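Local coordinates for protein peptide ABC transporter permease (Staphylococcus hominis, PDB 6EXS) that probably carries peptides across the cell membrane, among them the thioalcohol-conjugated dipeptide that is a precursor of human axillary malodour, at residues T87-I98 with G124-I135; L413-A421 with A431-L439. All blocks are in the same frame, centred on the assembly; numbering follows the deposited sequence.

Contact 1: residues T87-I98 with G124-I135; sequences TRGATLLGAVLI and GSGLMKPNISNI. With OLC ((2R)-2,3-dihydroxypropyl (9Z)-octadec-9-enoate), chain M.
Thr-91 is pressed as a knob into a hole formed by Met-128, Asn-131, Ile-132 and Ile-135, where two membrane helices, nearer antiparallel than parallel, meet with 138° between their directions and their segment axes 7.0 Å apart. Its OG1 stands 3.4 Å from Ile-135 CD1 and also meets Asn-131 CB, while CG2 faces Met-128 CG. The hydroxyl lies anti to the carbonyl carbon (chi1 -58°), which directs it back along its own helix to a hydrogen bond with Thr-87 O, 2.7 Å from Thr-91 OG1 and reached from above the carbonyl plane. That oxygen also takes the backbone N-H of Thr-91 from the other face of its plane, so the polar end of Thr-91 is satisfied within a largely hydrocarbon hole. One turn earlier, Thr-87 spreads its two branches: CG2 touches the Asn-131 and Asn-134 side chains, and OG1 passes Ile-135 CG1 at 3.4 Å before meeting a water. The same water donates to Asn-134 OD1 at 2.7 Å, bridging the helices. Leu-127 answers from the second helix as a knob among Ala-90, Leu-93, Gly-94 and Leu-97, with CD1 3.8 Å from Leu-97 CD1. Beside it the backbones come closest, Gly-94 CA lying 3.2 Å from Gly-124 O, a glycine contact that packs two consecutive transmembrane helices of this Major Facilitator Superfamily fold. Asn-131 ND2 donates hydrogen bonds to Leu-127 O, 2.7 Å away on its own helix, and to Gly-77 O, which hold the amide against Ala-90 CB. Helix 178-204 covers Ala-95 through Met-189 and Leu-193, helix 16-44 packs on Met-128 and Ile-135, and a monoolein molecule lies along Gly-89, Leu-92 and Leu-93.

Contact 2: residues L413-A421 with A431-L439; sequences LSPTGNSAA and AQMMSVWLL. With OLC ((2R)-2,3-dihydroxypropyl (9Z)-octadec-9-enoate), chain D.
A helical hairpin of two consecutive membrane helices, 396-418 and 430-451, turns through the short helix 420-423, and Trp-437 packs between its arms as a knob among Leu-413, Gly-417, Asn-418 and Ala-421. The indole lies flat on the backbone of the first arm: Gly-417 CA sits 3.7 Å from the centroid of its six-membered ring, only 8° off the ring normal, a CH-pi contact. On that same face Gly-417 O reaches Trp-437 CG at 3.5 Å, and the backbone N of Asn-418 lies above it toward the rim. Leu-413 CD2 instead meets the ring at its edge, in plane, 3.7 Å from Trp-437 CH2. With CG anti to the backbone N (chi1 159°), the indole reaches from its own helix to the first arm, where the axis of 413-418 passes 10.8 Å from that of 431-439. Nearer the turn, Ala-421 CB packs on Trp-437 CB at 4.0 Å, and Met-433 CB and CG rest against Ala-421 O. Trp-299 meets the indole from helix 279-302. The chemistry is that of a broad aromatic surface against a peptide backbone: the absence of a side chain at Gly-417 lets the ring come down onto it, so dispersion and CH-pi attraction probably carry much of this contact.

In the fold
Following the chain from the N terminus, contact 1 comes first, joining helix 74-106 to helix 110-137 and closing a loop of 25 mostly helical residues. Contact 2 closes a shorter loop much later, nine residues between 413-421 and 431-439, so the two stand in series, neither nesting nor crossing. Their centres are about 20 Å apart and their nearest atoms about 6 Å, without touching. Helix 74-106 links them: Ser-74 touches Pro-130 on segment 124-135 and Leu-438 on segment 431-439, and Ile-75 meets Ser-435 on the latter. Each contact ties two consecutive membrane helices of the POT transporter, with the side chains of Ser-125 and Ser-414 about 12 Å and 7 Å from the bound peptide.

Contact 1: residues T87-I98 with G124-I135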
loop_
_atom_site.group_PDB
_atom_site.type_symbol
_atom_site.label_atom_id
_atom_site.label_comp_id
_atom_site.label_asym_id
_atom_site.label_seq_id
_atom_site.Cartn_x
_atom_site.Cartn_y
_atom_site.Cartn_z
ATOM N N THR A 87 -0.337 -12.815 -16.904
ATOM C CA THR A 87 -0.715 -12.412 -15.546
ATOM C C THR A 87 -0.832 -13.615 -14.610
ATOM O O THR A 87 -0.514 -13.481 -13.430
ATOM C CB THR A 87 -1.958 -11.514 -15.555
ATOM O OG1 THR A 87 -3.013 -12.189 -16.230
ATOM C CG2 THR A 87 -1.704 -10.175 -16.242
ATOM N N ARG A 88 -1.228 -14.795 -15.135
ATOM C CA ARG A 88 -1.393 -16.019 -14.334
ATOM C C ARG A 88 -0.086 -16.518 -13.747
ATOM O O ARG A 88 -0.002 -16.712 -12.529
ATOM C CB ARG A 88 -2.111 -17.129 -15.117
ATOM C CG ARG A 88 -3.543 -16.780 -15.469
ATOM C CD ARG A 88 -4.573 -17.076 -14.385
ATOM N NE ARG A 88 -4.894 -18.500 -14.276
ATOM C CZ ARG A 88 -5.724 -19.155 -15.083
ATOM N NH1 ARG A 88 -6.317 -18.524 -16.091
ATOM N NH2 ARG A 88 -5.960 -20.445 -14.896
ATOM N N GLY A 89 0.921 -16.674 -14.605
ATOM C CA GLY A 89 2.258 -17.103 -14.220
ATOM C C GLY A 89 2.868 -16.200 -13.172
ATOM O O GLY A 89 3.369 -16.689 -12.158
ATOM N N ALA A 90 2.758 -14.868 -13.391
ATOM C CA ALA A 90 3.234 -13.794 -12.514
ATOM C C ALA A 90 2.545 -13.795 -11.130
ATOM O O ALA A 90 3.230 -13.583 -10.122
ATOM C CB ALA A 90 3.064 -12.444 -13.198
ATOM N N THR A 91 1.207 -14.051 -11.082
ATOM C CA THR A 91 0.409 -14.142 -9.843
ATOM C C THR A 91 0.900 -15.358 -9.019
ATOM O O THR A 91 1.013 -15.264 -7.797
ATOM C CB THR A 91 -1.118 -14.274 -10.174
ATOM O OG1 THR A 91 -1.548 -13.162 -10.955
ATOM C CG2 THR A 91 -2.008 -14.402 -8.920
ATOM N N LEU A 92 1.176 -16.491 -9.706
ATOM C CA LEU A 92 1.616 -17.753 -9.109
ATOM C C LEU A 92 3.053 -17.674 -8.606
ATOM O O LEU A 92 3.319 -18.099 -7.477
ATOM C CB LEU A 92 1.417 -18.923 -10.101
ATOM C CG LEU A 92 1.792 -20.363 -9.668
ATOM C CD1 LEU A 92 1.242 -20.726 -8.288
ATOM C CD2 LEU A 92 1.304 -21.366 -10.684
ATOM N N LEU A 93 3.977 -17.136 -9.431
ATOM C CA LEU A 93 5.368 -16.984 -9.015
ATOM C C LEU A 93 5.436 -16.020 -7.837
ATOM O O LEU A 93 6.096 -16.327 -6.848
ATOM C CB LEU A 93 6.282 -16.546 -10.173
ATOM C CG LEU A 93 7.789 -16.525 -9.871
ATOM C CD1 LEU A 93 8.276 -17.866 -9.338
ATOM C CD2 LEU A 93 8.576 -16.146 -11.100
ATOM N N GLY A 94 4.666 -14.933 -7.915
ATOM C CA GLY A 94 4.556 -13.953 -6.845
ATOM C C GLY A 94 4.144 -14.586 -5.533
ATOM O O GLY A 94 4.830 -14.419 -4.527
ATOM N N ALA A 95 3.053 -15.372 -5.553
ATOM C CA ALA A 95 2.515 -16.085 -4.387
ATOM C C ALA A 95 3.540 -17.015 -3.722
ATOM O O ALA A 95 3.628 -17.027 -2.500
ATOM C CB ALA A 95 1.269 -16.866 -4.778
ATOM N N VAL A 96 4.321 -17.778 -4.529
ATOM C CA VAL A 96 5.352 -18.717 -4.063
ATOM C C VAL A 96 6.469 -17.914 -3.388
ATOM O O VAL A 96 6.845 -18.212 -2.254
ATOM C CB VAL A 96 5.866 -19.637 -5.217
ATOM C CG1 VAL A 96 7.090 -20.457 -4.782
ATOM C CG2 VAL A 96 4.761 -20.560 -5.717
ATOM N N LEU A 97 6.948 -16.858 -4.070
ATOM C CA LEU A 97 7.971 -15.952 -3.562
ATOM C C LEU A 97 7.550 -15.286 -2.239
ATOM O O LEU A 97 8.362 -15.234 -1.314
ATOM C CB LEU A 97 8.346 -14.925 -4.634
ATOM C CG LEU A 97 9.150 -15.483 -5.815
ATOM C CD1 LEU A 97 9.288 -14.457 -6.902
ATOM C CD2 LEU A 97 10.548 -15.932 -5.386
ATOM N N ILE A 98 6.263 -14.846 -2.126
ATOM C CA ILE A 98 5.690 -14.243 -0.914
ATOM C C ILE A 98 5.737 -15.256 0.263
ATOM O O ILE A 98 6.158 -14.873 1.359
ATOM C CB ILE A 98 4.273 -13.643 -1.176
ATOM C CG1 ILE A 98 4.369 -12.339 -1.981
ATOM C CG2 ILE A 98 3.476 -13.430 0.132
ATOM C CD1 ILE A 98 3.092 -11.950 -2.715
ATOM N N GLY A 124 7.817 -10.755 -4.815
ATOM C CA GLY A 124 6.570 -11.497 -4.910
ATOM C C GLY A 124 5.367 -10.593 -5.086
ATOM O O GLY A 124 4.563 -10.832 -5.986
ATOM N N SER A 125 5.246 -9.529 -4.242
ATOM C CA SER A 125 4.153 -8.540 -4.280
ATOM C C SER A 125 4.110 -7.745 -5.603
ATOM O O SER A 125 3.031 -7.535 -6.152
ATOM C CB SER A 125 4.205 -7.602 -3.077
ATOM O OG SER A 125 4.147 -8.325 -1.854
ATOM N N GLY A 126 5.267 -7.369 -6.136
ATOM C CA GLY A 126 5.340 -6.682 -7.421
ATOM C C GLY A 126 4.821 -7.551 -8.544
ATOM O O GLY A 126 4.232 -7.043 -9.494
ATOM N N LEU A 127 4.983 -8.883 -8.406
ATOM C CA LEU A 127 4.517 -9.883 -9.369
ATOM C C LEU A 127 3.038 -10.252 -9.175
ATOM O O LEU A 127 2.306 -10.403 -10.153
ATOM C CB LEU A 127 5.382 -11.155 -9.298
ATOM C CG LEU A 127 6.763 -11.115 -9.951
ATOM C CD1 LEU A 127 7.548 -12.350 -9.590
ATOM C CD2 LEU A 127 6.656 -11.025 -11.472
ATOM N N MET A 128 2.611 -10.429 -7.922
ATOM C CA MET A 128 1.254 -10.824 -7.615
ATOM C C MET A 128 0.259 -9.674 -7.612
ATOM O O MET A 128 -0.798 -9.818 -8.232
ATOM C CB MET A 128 1.196 -11.599 -6.290
ATOM C CG MET A 128 -0.073 -12.397 -6.117
ATOM S SD MET A 128 -0.167 -13.109 -4.473
ATOM C CE MET A 128 -1.881 -13.568 -4.420
ATOM N N LYS A 129 0.551 -8.571 -6.875
ATOM C CA LYS A 129 -0.375 -7.438 -6.673
ATOM C C LYS A 129 -1.030 -6.865 -7.947
ATOM O O LYS A 129 -2.263 -6.904 -7.999
ATOM C CB LYS A 129 0.259 -6.302 -5.877
ATOM C CG LYS A 129 -0.465 -5.972 -4.609
ATOM C CD LYS A 129 0.517 -5.984 -3.469
ATOM C CE LYS A 129 0.006 -5.136 -2.354
ATOM N NZ LYS A 129 0.814 -5.305 -1.126
ATOM N N PRO A 130 -0.311 -6.321 -8.966
ATOM C CA PRO A 130 -1.028 -5.741 -10.105
ATOM C C PRO A 130 -1.699 -6.767 -11.013
ATOM O O PRO A 130 -2.673 -6.447 -11.698
ATOM C CB PRO A 130 0.068 -4.959 -10.834
ATOM C CG PRO A 130 1.312 -5.694 -10.529
ATOM C CD PRO A 130 1.151 -6.157 -9.126
ATOM N N ASN A 131 -1.185 -8.004 -10.992
ATOM C CA ASN A 131 -1.592 -9.084 -11.875
ATOM C C ASN A 131 -2.856 -9.808 -11.449
ATOM O O ASN A 131 -3.655 -10.136 -12.333
ATOM C CB ASN A 131 -0.425 -10.014 -12.108
ATOM C CG ASN A 131 0.594 -9.273 -12.951
ATOM O OD1 ASN A 131 0.237 -8.509 -13.866
ATOM N ND2 ASN A 131 1.859 -9.365 -12.606
ATOM N N ILE A 132 -3.094 -9.976 -10.132
ATOM C CA ILE A 132 -4.343 -10.560 -9.603
ATOM C C ILE A 132 -5.529 -9.623 -9.941
ATOM O O ILE A 132 -6.604 -10.109 -10.309
ATOM C CB ILE A 132 -4.264 -10.932 -8.076
ATOM C CG1 ILE A 132 -5.540 -11.679 -7.602
ATOM C CG2 ILE A 132 -3.946 -9.727 -7.191
ATOM C CD1 ILE A 132 -5.355 -12.732 -6.503
ATOM N N SER A 133 -5.292 -8.284 -9.865
ATOM C CA SER A 133 -6.260 -7.220 -10.128
ATOM C C SER A 133 -6.692 -7.253 -11.579
ATOM O O SER A 133 -7.881 -7.133 -11.882
ATOM C CB SER A 133 -5.651 -5.861 -9.794
ATOM O OG SER A 133 -6.412 -5.194 -8.804
ATOM N N ASN A 134 -5.712 -7.437 -12.469
ATOM C CA ASN A 134 -5.874 -7.534 -13.902
ATOM C C ASN A 134 -6.770 -8.731 -14.264
ATOM O O ASN A 134 -7.714 -8.564 -15.047
ATOM C CB ASN A 134 -4.503 -7.646 -14.549
ATOM C CG ASN A 134 -4.520 -7.414 -16.024
ATOM O OD1 ASN A 134 -4.980 -8.252 -16.798
ATOM N ND2 ASN A 134 -4.028 -6.262 -16.443
ATOM N N ILE A 135 -6.488 -9.925 -13.677
ATOM C CA ILE A 135 -7.256 -11.167 -13.892
ATOM C C ILE A 135 -8.733 -10.951 -13.553
ATOM O O ILE A 135 -9.586 -11.291 -14.367
ATOM C CB ILE A 135 -6.627 -12.399 -13.168
ATOM C CG1 ILE A 135 -5.255 -12.761 -13.794
ATOM C CG2 ILE A 135 -7.570 -13.613 -13.196
ATOM C CD1 ILE A 135 -4.306 -13.569 -12.874
HETATM C C24 OLC M . 5.463 -19.038 -16.911
HETATM C C5 OLC M . 8.270 -22.490 -9.382
HETATM C C4 OLC M . 7.113 -21.512 -9.493
HETATM C C3 OLC M . 6.602 -21.330 -10.912
HETATM C C2 OLC M . 5.484 -20.301 -11.006
HETATM C C21 OLC M . 5.451 -18.856 -14.402
HETATM C C1 OLC M . 4.953 -20.082 -12.396
HETATM C C22 OLC M . 5.866 -19.681 -15.600
HETATM O O19 OLC M . 3.825 -20.325 -12.739
HETATM O O25 OLC M . 4.053 -19.059 -17.099
HETATM O O23 OLC M . 7.284 -19.877 -15.573
HETATM O O20 OLC M . 5.885 -19.536 -13.197
HETATM O O HOH W 1 -5.325 -10.960 -16.834
#

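Contact 2: residues L413-A421 with A431-L439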
loop_
_atom_site.group_PDB
_atom_site.type_symbol
_atom_site.label_atom_id
_atom_site.label_comp_id
_atom_site.label_asym_id
_atom_site.label_seq_id
_atom_site.Cartn_x
_atom_site.Cartn_y
_atom_site.Cartn_z
ATOM N N LEU A 413 -10.968 10.421 -0.575
ATOM C CA LEU A 413 -9.841 10.363 -1.497
ATOM C C LEU A 413 -9.718 9.083 -2.337
ATOM O O LEU A 413 -9.510 9.191 -3.546
ATOM C CB LEU A 413 -8.558 10.593 -0.674
ATOM C CG LEU A 413 -7.311 11.005 -1.421
ATOM C CD1 LEU A 413 -6.796 12.332 -0.914
ATOM C CD2 LEU A 413 -6.250 9.943 -1.303
ATOM N N SER A 414 -9.772 7.890 -1.697
ATOM C CA SER A 414 -9.575 6.583 -2.344
ATOM C C SER A 414 -10.527 6.268 -3.534
ATOM O O SER A 414 -9.980 5.926 -4.587
ATOM C CB SER A 414 -9.596 5.447 -1.328
ATOM O OG SER A 414 -8.289 4.958 -1.080
ATOM N N PRO A 415 -11.894 6.356 -3.454
ATOM C CA PRO A 415 -12.717 6.036 -4.648
ATOM C C PRO A 415 -12.522 7.032 -5.794
ATOM O O PRO A 415 -12.810 6.733 -6.956
ATOM C CB PRO A 415 -14.159 6.087 -4.125
ATOM C CG PRO A 415 -14.053 6.100 -2.641
ATOM C CD PRO A 415 -12.753 6.749 -2.319
ATOM N N THR A 416 -12.009 8.217 -5.433
ATOM C CA THR A 416 -11.720 9.375 -6.271
ATOM C C THR A 416 -10.370 9.236 -7.003
ATOM O O THR A 416 -10.259 9.681 -8.145
ATOM C CB THR A 416 -11.820 10.637 -5.400
ATOM O OG1 THR A 416 -12.943 10.508 -4.526
ATOM C CG2 THR A 416 -11.969 11.889 -6.206
ATOM N N GLY A 417 -9.381 8.624 -6.347
ATOM C CA GLY A 417 -8.053 8.384 -6.909
ATOM C C GLY A 417 -8.031 7.278 -7.945
ATOM O O GLY A 417 -7.352 7.401 -8.969
ATOM N N ASN A 418 -8.780 6.186 -7.670
ATOM C CA ASN A 418 -8.927 5.005 -8.529
ATOM C C ASN A 418 -9.681 5.330 -9.828
ATOM O O ASN A 418 -9.359 4.769 -10.877
ATOM C CB ASN A 418 -9.636 3.871 -7.765
ATOM C CG ASN A 418 -8.818 3.238 -6.657
ATOM O OD1 ASN A 418 -8.231 3.913 -5.805
ATOM N ND2 ASN A 418 -8.804 1.912 -6.618
ATOM N N SER A 419 -10.681 6.234 -9.746
ATOM C CA SER A 419 -11.516 6.696 -10.862
ATOM C C SER A 419 -10.819 7.785 -11.703
ATOM O O SER A 419 -11.287 8.107 -12.797
ATOM C CB SER A 419 -12.853 7.216 -10.339
ATOM O OG SER A 419 -13.524 6.246 -9.550
ATOM N N ALA A 420 -9.707 8.346 -11.183
ATOM C CA ALA A 420 -8.906 9.397 -11.816
ATOM C C ALA A 420 -7.828 8.849 -12.754
ATOM O O ALA A 420 -7.464 9.526 -13.719
ATOM C CB ALA A 420 -8.264 10.262 -10.751
ATOM N N ALA A 421 -7.311 7.636 -12.462
ATOM C CA ALA A 421 -6.278 6.957 -13.257
ATOM C C ALA A 421 -6.838 6.342 -14.565
ATOM O O ALA A 421 -6.076 5.770 -15.351
ATOM C CB ALA A 421 -5.590 5.891 -12.412
ATOM N N ALA A 431 -1.976 2.274 -18.662
ATOM C CA ALA A 431 -1.164 1.534 -17.687
ATOM C C ALA A 431 -0.179 2.482 -16.984
ATOM O O ALA A 431 0.161 2.260 -15.821
ATOM C CB ALA A 431 -0.406 0.414 -18.382
ATOM N N GLN A 432 0.274 3.537 -17.703
ATOM C CA GLN A 432 1.180 4.571 -17.200
ATOM C C GLN A 432 0.462 5.495 -16.213
ATOM O O GLN A 432 1.061 5.898 -15.215
ATOM C CB GLN A 432 1.806 5.364 -18.354
ATOM C CG GLN A 432 2.888 4.579 -19.101
ATOM C CD GLN A 432 2.391 3.843 -20.329
ATOM O OE1 GLN A 432 1.279 3.293 -20.376
ATOM N NE2 GLN A 432 3.231 3.795 -21.349
ATOM N N MET A 433 -0.827 5.806 -16.476
ATOM C CA MET A 433 -1.650 6.621 -15.577
ATOM C C MET A 433 -1.996 5.806 -14.324
ATOM O O MET A 433 -2.164 6.380 -13.247
ATOM C CB MET A 433 -2.921 7.117 -16.279
ATOM C CG MET A 433 -3.528 8.351 -15.639
ATOM S SD MET A 433 -2.494 9.825 -15.813
ATOM C CE MET A 433 -3.583 11.044 -15.145
ATOM N N MET A 434 -2.075 4.460 -14.465
ATOM C CA MET A 434 -2.317 3.527 -13.361
ATOM C C MET A 434 -1.128 3.586 -12.386
ATOM O O MET A 434 -1.318 3.452 -11.171
ATOM C CB MET A 434 -2.509 2.098 -13.889
ATOM C CG MET A 434 -3.924 1.799 -14.303
ATOM S SD MET A 434 -4.174 0.044 -14.658
ATOM C CE MET A 434 -4.520 -0.578 -13.008
ATOM N N SER A 435 0.090 3.835 -12.937
ATOM C CA SER A 435 1.345 3.984 -12.197
ATOM C C SER A 435 1.393 5.281 -11.389
ATOM O O SER A 435 1.905 5.239 -10.277
ATOM C CB SER A 435 2.552 3.908 -13.129
ATOM O OG SER A 435 2.764 2.598 -13.628
ATOM N N VAL A 436 0.858 6.418 -11.916
ATOM C CA VAL A 436 0.906 7.700 -11.192
ATOM C C VAL A 436 -0.019 7.702 -9.946
ATOM O O VAL A 436 0.402 8.255 -8.927
ATOM C CB VAL A 436 0.743 8.999 -12.038
ATOM C CG1 VAL A 436 1.823 9.114 -13.112
ATOM C CG2 VAL A 436 -0.648 9.136 -12.639
ATOM N N TRP A 437 -1.227 7.079 -9.986
ATOM C CA TRP A 437 -2.061 7.015 -8.767
ATOM C C TRP A 437 -1.426 6.059 -7.719
ATOM O O TRP A 437 -1.505 6.317 -6.520
ATOM C CB TRP A 437 -3.561 6.713 -9.042
ATOM C CG TRP A 437 -4.299 6.168 -7.844
ATOM C CD1 TRP A 437 -4.685 4.873 -7.649
ATOM C CD2 TRP A 437 -4.580 6.860 -6.609
ATOM N NE1 TRP A 437 -5.205 4.717 -6.382
ATOM C CE2 TRP A 437 -5.148 5.919 -5.720
ATOM C CE3 TRP A 437 -4.381 8.179 -6.156
ATOM C CZ2 TRP A 437 -5.573 6.266 -4.430
ATOM C CZ3 TRP A 437 -4.772 8.514 -4.865
ATOM C CH2 TRP A 437 -5.370 7.568 -4.023
ATOM N N LEU A 438 -0.749 5.000 -8.187
ATOM C CA LEU A 438 -0.026 4.044 -7.349
ATOM C C LEU A 438 1.235 4.714 -6.753
ATOM O O LEU A 438 1.605 4.432 -5.609
ATOM C CB LEU A 438 0.353 2.834 -8.208
ATOM C CG LEU A 438 0.631 1.506 -7.509
ATOM C CD1 LEU A 438 -0.551 1.049 -6.644
ATOM C CD2 LEU A 438 0.883 0.455 -8.525
ATOM N N LEU A 439 1.854 5.638 -7.522
ATOM C CA LEU A 439 3.017 6.404 -7.108
ATOM C C LEU A 439 2.700 7.460 -6.046
ATOM O O LEU A 439 3.610 7.836 -5.313
ATOM C CB LEU A 439 3.758 7.014 -8.306
ATOM C CG LEU A 439 4.823 6.107 -8.938
ATOM C CD1 LEU A 439 5.324 6.687 -10.229
ATOM C CD2 LEU A 439 6.003 5.864 -7.990
HETATM C C24 OLC D . 5.748 0.618 -18.761
HETATM C C6 OLC D . 12.348 -5.830 -14.826
HETATM C C5 OLC D . 12.454 -4.442 -15.435
HETATM C C4 OLC D . 11.528 -4.217 -16.618
HETATM C C3 OLC D . 11.678 -2.862 -17.290
HETATM C C2 OLC D . 10.810 -1.766 -16.677
HETATM C C21 OLC D . 7.347 -0.802 -17.452
HETATM C C1 OLC D . 9.693 -1.300 -17.567
HETATM C C22 OLC D . 6.980 0.600 -17.881
HETATM O O19 OLC D . 9.715 -1.334 -18.771
HETATM O O25 OLC D . 5.384 1.941 -19.130
HETATM O O23 OLC D . 6.744 1.391 -16.714
HETATM O O20 OLC D . 8.663 -0.826 -16.844
#